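Metallo-carboxypeptidase (Pseudomonas aeruginosa, PDB 4A39) is a zinc metallocarboxypeptidase of the M14 family, of the cytosolic carboxypeptidase type, and so probably removes residues from the C termini of peptides or proteins. Local coordinates at residues R41-S46 / L230-A235; A60-H65 / Q110-E115. One frame throughout, in Å; residues are numbered along the deposited sequence.

Contact 1 (R41-S46 / L230-A235); sequences RPDLAS and LRTNAA. With GEM ((2-guanidinoethylmercapto)succinic acid), chain D.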
loop_
_atom_site.group_PDB
_atom_site.type_symbol
_atom_site.label_atom_id
_atom_site.label_comp_id
_atom_site.label_asym_id
_atom_site.label_seq_id
_atom_site.Cartn_x
_atom_site.Cartn_y
_atom_site.Cartn_z
ATOM N N ARG A 41 -15.884 -3.035 -10.850
ATOM C CA ARG A 41 -16.441 -4.254 -10.268
ATOM C C ARG A 41 -16.262 -4.319 -8.750
ATOM O O ARG A 41 -15.171 -4.073 -8.232
ATOM C CB ARG A 41 -15.772 -5.480 -10.895
ATOM C CG ARG A 41 -16.399 -6.817 -10.512
ATOM C CD ARG A 41 -15.331 -7.902 -10.429
ATOM N NE ARG A 41 -14.571 -7.800 -9.186
ATOM C CZ ARG A 41 -13.245 -7.812 -9.105
ATOM N NH1 ARG A 41 -12.503 -7.917 -10.203
ATOM N NH2 ARG A 41 -12.659 -7.714 -7.917
ATOM N N PRO A 42 -17.334 -4.651 -8.014
ATOM C CA PRO A 42 -17.230 -4.746 -6.552
ATOM C C PRO A 42 -16.320 -5.910 -6.144
ATOM O O PRO A 42 -16.096 -6.834 -6.925
ATOM C CB PRO A 42 -18.673 -4.987 -6.118
ATOM C CG PRO A 42 -19.470 -4.284 -7.191
ATOM C CD PRO A 42 -18.743 -4.709 -8.441
ATOM N N ASP A 43 -15.803 -5.860 -4.920
ATOM C CA ASP A 43 -14.931 -6.920 -4.404
ATOM C C ASP A 43 -15.576 -8.309 -4.508
ATOM O O ASP A 43 -16.802 -8.437 -4.519
ATOM C CB ASP A 43 -14.573 -6.631 -2.943
ATOM C CG ASP A 43 -13.479 -5.586 -2.803
ATOM O OD1 ASP A 43 -13.061 -5.018 -3.834
ATOM O OD2 ASP A 43 -13.036 -5.338 -1.658
ATOM N N LEU A 44 -14.738 -9.342 -4.561
ATOM C CA LEU A 44 -15.206 -10.725 -4.671
ATOM C C LEU A 44 -16.356 -11.055 -3.730
ATOM O O LEU A 44 -17.356 -11.652 -4.146
ATOM C CB LEU A 44 -14.060 -11.707 -4.396
ATOM C CG LEU A 44 -13.364 -12.401 -5.569
ATOM C CD1 LEU A 44 -12.334 -13.372 -5.018
ATOM C CD2 LEU A 44 -14.375 -13.153 -6.421
ATOM N N ALA A 45 -16.215 -10.675 -2.465
ATOM C CA ALA A 45 -17.246 -10.973 -1.481
ATOM C C ALA A 45 -17.662 -9.806 -0.589
ATOM O O ALA A 45 -18.051 -10.008 0.563
ATOM C CB ALA A 45 -16.806 -12.163 -0.619
ATOM N N SER A 46 -17.576 -8.587 -1.114
ATOM C CA SER A 46 -17.999 -7.402 -0.372
ATOM C C SER A 46 -18.432 -6.315 -1.357
ATOM O O SER A 46 -18.086 -6.360 -2.543
ATOM C CB SER A 46 -16.889 -6.890 0.560
ATOM O OG SER A 46 -15.851 -6.253 -0.150
ATOM N N LEU A 230 -10.447 -4.131 -3.821
ATOM C CA LEU A 230 -10.021 -2.859 -3.251
ATOM C C LEU A 230 -9.766 -2.979 -1.756
ATOM O O LEU A 230 -8.690 -2.644 -1.255
ATOM C CB LEU A 230 -11.102 -1.782 -3.431
ATOM C CG LEU A 230 -10.961 -0.605 -2.449
ATOM C CD1 LEU A 230 -9.777 0.271 -2.860
ATOM C CD2 LEU A 230 -12.240 0.215 -2.409
ATOM N N ARG A 231 -10.770 -3.510 -1.064
ATOM C CA ARG A 231 -10.776 -3.560 0.388
ATOM C C ARG A 231 -10.668 -4.868 1.162
ATOM O O ARG A 231 -10.003 -4.921 2.203
ATOM C CB ARG A 231 -12.058 -2.858 0.837
ATOM C CG ARG A 231 -12.138 -2.506 2.298
ATOM C CD ARG A 231 -11.338 -1.263 2.569
ATOM N NE ARG A 231 -11.335 -0.954 3.990
ATOM C CZ ARG A 231 -10.601 0.000 4.547
ATOM N NH1 ARG A 231 -9.802 0.756 3.798
ATOM N NH2 ARG A 231 -10.650 0.181 5.859
ATOM N N THR A 232 -11.322 -5.912 0.671
ATOM C CA THR A 232 -11.369 -7.172 1.404
ATOM C C THR A 232 -10.587 -8.364 0.872
ATOM O O THR A 232 -10.143 -8.371 -0.275
ATOM C CB THR A 232 -12.838 -7.606 1.577
ATOM O OG1 THR A 232 -13.458 -7.742 0.289
ATOM C CG2 THR A 232 -13.604 -6.566 2.388
ATOM N N ASN A 233 -10.409 -9.369 1.730
ATOM C CA ASN A 233 -9.720 -10.583 1.318
ATOM C C ASN A 233 -10.771 -11.446 0.625
ATOM O O ASN A 233 -11.908 -10.999 0.442
ATOM C CB ASN A 233 -9.057 -11.303 2.517
ATOM C CG ASN A 233 -10.047 -12.017 3.442
ATOM O OD1 ASN A 233 -11.257 -11.837 3.362
ATOM N ND2 ASN A 233 -9.504 -12.828 4.351
ATOM N N ALA A 234 -10.401 -12.659 0.231
ATOM C CA ALA A 234 -11.325 -13.532 -0.489
ATOM C C ALA A 234 -12.637 -13.821 0.225
ATOM O O ALA A 234 -13.674 -13.938 -0.427
ATOM C CB ALA A 234 -10.629 -14.849 -0.851
ATOM N N ALA A 235 -12.600 -13.931 1.550
ATOM C CA ALA A 235 -13.805 -14.224 2.323
ATOM C C ALA A 235 -14.680 -12.996 2.562
ATOM O O ALA A 235 -15.739 -13.094 3.186
ATOM C CB ALA A 235 -13.428 -14.868 3.665
HETATM C C8 GEM D . -7.181 3.009 7.585
HETATM S S7 GEM D . -5.520 2.405 8.058
HETATM C C6 GEM D . -5.241 3.360 9.593
HETATM C C5 GEM D . -5.944 4.720 9.636
HETATM N N3 GEM D . -7.395 4.545 9.786
HETATM C C1 GEM D . -7.995 4.969 10.896
HETATM N N4 GEM D . -7.271 5.535 11.859
HETATM N N2 GEM D . -9.307 4.825 11.054
HETATM C C9 GEM D . -8.190 1.863 7.489
HETATM O O14 GEM D . -7.808 0.722 7.835
HETATM O O15 GEM D . -9.329 2.153 7.069
HETATM C C10 GEM D . -7.126 3.792 6.271
HETATM C C11 GEM D . -6.648 2.920 5.107
HETATM O O12 GEM D . -5.700 3.354 4.415
HETATM O O13 GEM D . -7.255 1.845 4.922
HETATM O O HOH W 1 -13.804 -9.972 -1.228
#

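Contact 2 (A60-H65 / Q110-E115); sequences APATEH and QLEPEE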
loop_
_atom_site.group_PDB
_atom_site.type_symbol
_atom_site.label_atom_id
_atom_site.label_comp_id
_atom_site.label_asym_id
_atom_site.label_seq_id
_atom_site.Cartn_x
_atom_site.Cartn_y
_atom_site.Cartn_z
ATOM N N ALA A 60 -7.722 3.098 -32.725
ATOM C CA ALA A 60 -7.366 3.765 -33.972
ATOM C C ALA A 60 -6.387 4.903 -33.704
ATOM O O ALA A 60 -6.400 5.503 -32.630
ATOM C CB ALA A 60 -8.623 4.300 -34.655
ATOM N N PRO A 61 -5.519 5.213 -34.681
ATOM C CA PRO A 61 -4.530 6.287 -34.535
ATOM C C PRO A 61 -5.129 7.681 -34.690
ATOM O O PRO A 61 -6.185 7.846 -35.304
ATOM C CB PRO A 61 -3.530 5.973 -35.640
ATOM C CG PRO A 61 -4.432 5.478 -36.731
ATOM C CD PRO A 61 -5.368 4.539 -35.983
ATOM N N ALA A 62 -4.443 8.676 -34.130
ATOM C CA ALA A 62 -4.878 10.067 -34.205
ATOM C C ALA A 62 -6.354 10.171 -33.864
ATOM O O ALA A 62 -7.117 10.850 -34.551
ATOM C CB ALA A 62 -4.623 10.616 -35.611
ATOM N N THR A 63 -6.745 9.501 -32.785
ATOM C CA THR A 63 -8.136 9.484 -32.359
ATOM C C THR A 63 -8.272 9.728 -30.860
ATOM O O THR A 63 -7.651 9.039 -30.048
ATOM C CB THR A 63 -8.779 8.120 -32.707
ATOM O OG1 THR A 63 -8.763 7.939 -34.128
ATOM C CG2 THR A 63 -10.218 8.050 -32.203
ATOM N N GLU A 64 -9.083 10.713 -30.495
ATOM C CA GLU A 64 -9.304 11.014 -29.090
ATOM C C GLU A 64 -10.248 9.980 -28.492
ATOM O O GLU A 64 -11.318 9.718 -29.038
ATOM C CB GLU A 64 -9.911 12.408 -28.922
ATOM C CG GLU A 64 -10.360 12.717 -27.500
ATOM C CD GLU A 64 -10.905 14.124 -27.347
ATOM O OE1 GLU A 64 -11.832 14.497 -28.101
ATOM O OE2 GLU A 64 -10.405 14.858 -26.468
ATOM N N HIS A 65 -9.837 9.383 -27.378
ATOM C CA HIS A 65 -10.668 8.396 -26.695
ATOM C C HIS A 65 -11.115 8.991 -25.372
ATOM O O HIS A 65 -10.302 9.515 -24.607
ATOM C CB HIS A 65 -9.891 7.101 -26.456
ATOM C CG HIS A 65 -9.557 6.367 -27.715
ATOM N ND1 HIS A 65 -10.052 5.114 -28.008
ATOM C CD2 HIS A 65 -8.813 6.737 -28.784
ATOM C CE1 HIS A 65 -9.631 4.746 -29.205
ATOM N NE2 HIS A 65 -8.878 5.713 -29.697
ATOM N N GLN A 110 -9.461 11.324 -20.604
ATOM C CA GLN A 110 -9.229 11.285 -22.041
ATOM C C GLN A 110 -7.777 11.060 -22.441
ATOM O O GLN A 110 -6.844 11.456 -21.735
ATOM C CB GLN A 110 -9.711 12.590 -22.697
ATOM C CG GLN A 110 -11.142 13.018 -22.359
ATOM C CD GLN A 110 -11.267 13.677 -20.995
ATOM O OE1 GLN A 110 -10.474 14.549 -20.637
ATOM N NE2 GLN A 110 -12.277 13.269 -20.231
ATOM N N LEU A 111 -7.599 10.438 -23.602
ATOM C CA LEU A 111 -6.274 10.170 -24.139
ATOM C C LEU A 111 -6.322 9.952 -25.640
ATOM O O LEU A 111 -7.224 9.287 -26.150
ATOM C CB LEU A 111 -5.670 8.915 -23.494
ATOM C CG LEU A 111 -4.325 8.449 -24.071
ATOM C CD1 LEU A 111 -3.229 9.445 -23.698
ATOM C CD2 LEU A 111 -3.985 7.068 -23.532
ATOM N N GLU A 112 -5.367 10.540 -26.353
ATOM C CA GLU A 112 -5.245 10.311 -27.788
ATOM C C GLU A 112 -4.002 9.425 -27.789
ATOM O O GLU A 112 -2.872 9.924 -27.791
ATOM C CB GLU A 112 -4.969 11.606 -28.550
ATOM C CG GLU A 112 -4.939 11.401 -30.056
ATOM C CD GLU A 112 -4.574 12.655 -30.820
ATOM O OE1 GLU A 112 -5.147 13.720 -30.523
ATOM O OE2 GLU A 112 -3.717 12.569 -31.724
ATOM N N PRO A 113 -4.194 8.094 -27.762
ATOM C CA PRO A 113 -3.090 7.128 -27.743
ATOM C C PRO A 113 -2.113 7.198 -28.919
ATOM O O PRO A 113 -2.511 7.325 -30.067
ATOM C CB PRO A 113 -3.816 5.786 -27.656
ATOM C CG PRO A 113 -5.058 6.031 -28.449
ATOM C CD PRO A 113 -5.485 7.411 -27.979
ATOM N N GLU A 114 -0.824 7.122 -28.600
ATOM C CA GLU A 114 0.224 7.153 -29.621
ATOM C C GLU A 114 0.478 5.749 -30.176
ATOM O O GLU A 114 1.131 5.585 -31.208
ATOM C CB GLU A 114 1.510 7.744 -29.035
ATOM C CG GLU A 114 1.428 9.238 -28.748
ATOM C CD GLU A 114 1.130 10.051 -30.002
ATOM O OE1 GLU A 114 1.716 9.752 -31.067
ATOM O OE2 GLU A 114 0.318 10.997 -29.927
ATOM N N GLU A 115 -0.063 4.749 -29.484
ATOM C CA GLU A 115 0.070 3.342 -29.860
ATOM C C GLU A 115 -1.321 2.738 -29.825
ATOM O O GLU A 115 -2.239 3.333 -29.265
ATOM C CB GLU A 115 1.015 2.611 -28.884
ATOM C CG GLU A 115 2.427 3.183 -28.890
ATOM C CD GLU A 115 3.401 2.455 -27.981
ATOM O OE1 GLU A 115 2.972 1.596 -27.189
ATOM O OE2 GLU A 115 4.609 2.762 -28.056
HETATM O O HOH W 2 -5.144 7.587 -31.196
#

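Contact 1 (R41-S46 / L230-A235)
Asp43 reaches across to the backbone of Leu230, Arg231 and Thr232, and its carboxylate takes three consecutive N-H groups. In Asp43, CG lies beside the backbone N (chi1 -79°), which sets the carboxylate against the backbone of 230-232. Leu230 N meets Asp43 OD1 from the syn side at 2.8 Å, somewhat out of the carboxylate plane. OD2 accepts twice: Arg231 N comes in on the syn lone pair of Asp43 OD2 at 3.0 Å, and Thr232 N, 2.9 Å from Asp43 OD2, lies nearly along the C-O axis with a fairly straight bond (164°). These three bonds fix the rotation of the buried carboxylate, and the N-H groups would be expected to stabilise its negative charge.

Asp43 also starts a type I turn ending at Ser46. Within it, Ala45 lays CB against the carbonyl O of Ala234 (3.6 Å). The backbone N of Ala45 donates to a water that also accepts from Thr232 OG1; the same water donates to the carbonyl O of Asn233. Ser46 brings OG to 2.9 Å from Thr232 OG1, and Ser46 OG also touches the methyl Thr232 CG2 (3.4 Å).

The gripped backbone carries Arg231, whose guanidinium reaches the bound GEM: Arg231 NH2 bonds GEM O15 at 2.7 Å, edge-on and almost straight (174°), and NH1 bonds O13, with Asp238 salt-bridged to NE. Asp43 holds the backbone N of Arg231 and so probably helps to position it from the second shell. The turn follows strand 36-39 and meets the loop between helices 222-226 and 252-264.

Contact 2 (A60-H65 / Q110-E115)
His65 and Leu111 form an antiparallel hydrogen-bonded pair, with His65 N donating to Leu111 O at 2.9 Å and Leu111 N to His65 O at 3.0 Å.

From the backbone of His65, CB comes first to Leu111 O, 3.5 Å away. His65 CG, 4.1 Å from Leu111 O, stands opposite the carbonyl carbon of its own residue (chi1 -67°), which brings the ring to Pro113. There His65 CD2 rests against Pro113 CD at 3.5 Å, and His65 NE2, farther out, comes nearest to Pro113 CG at 4.0 Å. The two side chains cross at about a right angle, and Met59 touches both.

Just beyond the pair the backbones stay close, Glu64 CA lying 4.3 Å from Glu112 CA, and Thr63 O receives a CA-H...O contact from Glu112 CA (3.5 Å). The extended Glu112 side chain runs past Thr63 N and brings OE2 near Ala62 CA. A water accepts from Thr63 N and lies within hydrogen-bonding distance of the carbonyls of Ala60 and Pro113, linking the two segments.

This is the end of an antiparallel strand pair, where 65-69 begins beside the end of 106-111 in the mixed sheet of the N-terminal domain, away from the zinc site.

From the N terminus, the chain passes through segment 41-46, follows strand 53-57 and turns into 60-65. Contact 2 then closes the smaller loop, an excursion of strands and loops without helix that returns along strand 106-111 to 110-115, so both its ends belong to the N-terminal domain. Only after the chain has entered the zinc carboxypeptidase domain does 230-235 come back to 41-46, so the loop of contact 1 encloses that of contact 2 entirely. The two do not touch: their centres are 33 Å apart. Contact 2 joins neighbouring strands within one sheet, whereas contact 1 ties the N-terminal domain to the catalytic one, beside the ligand pocket.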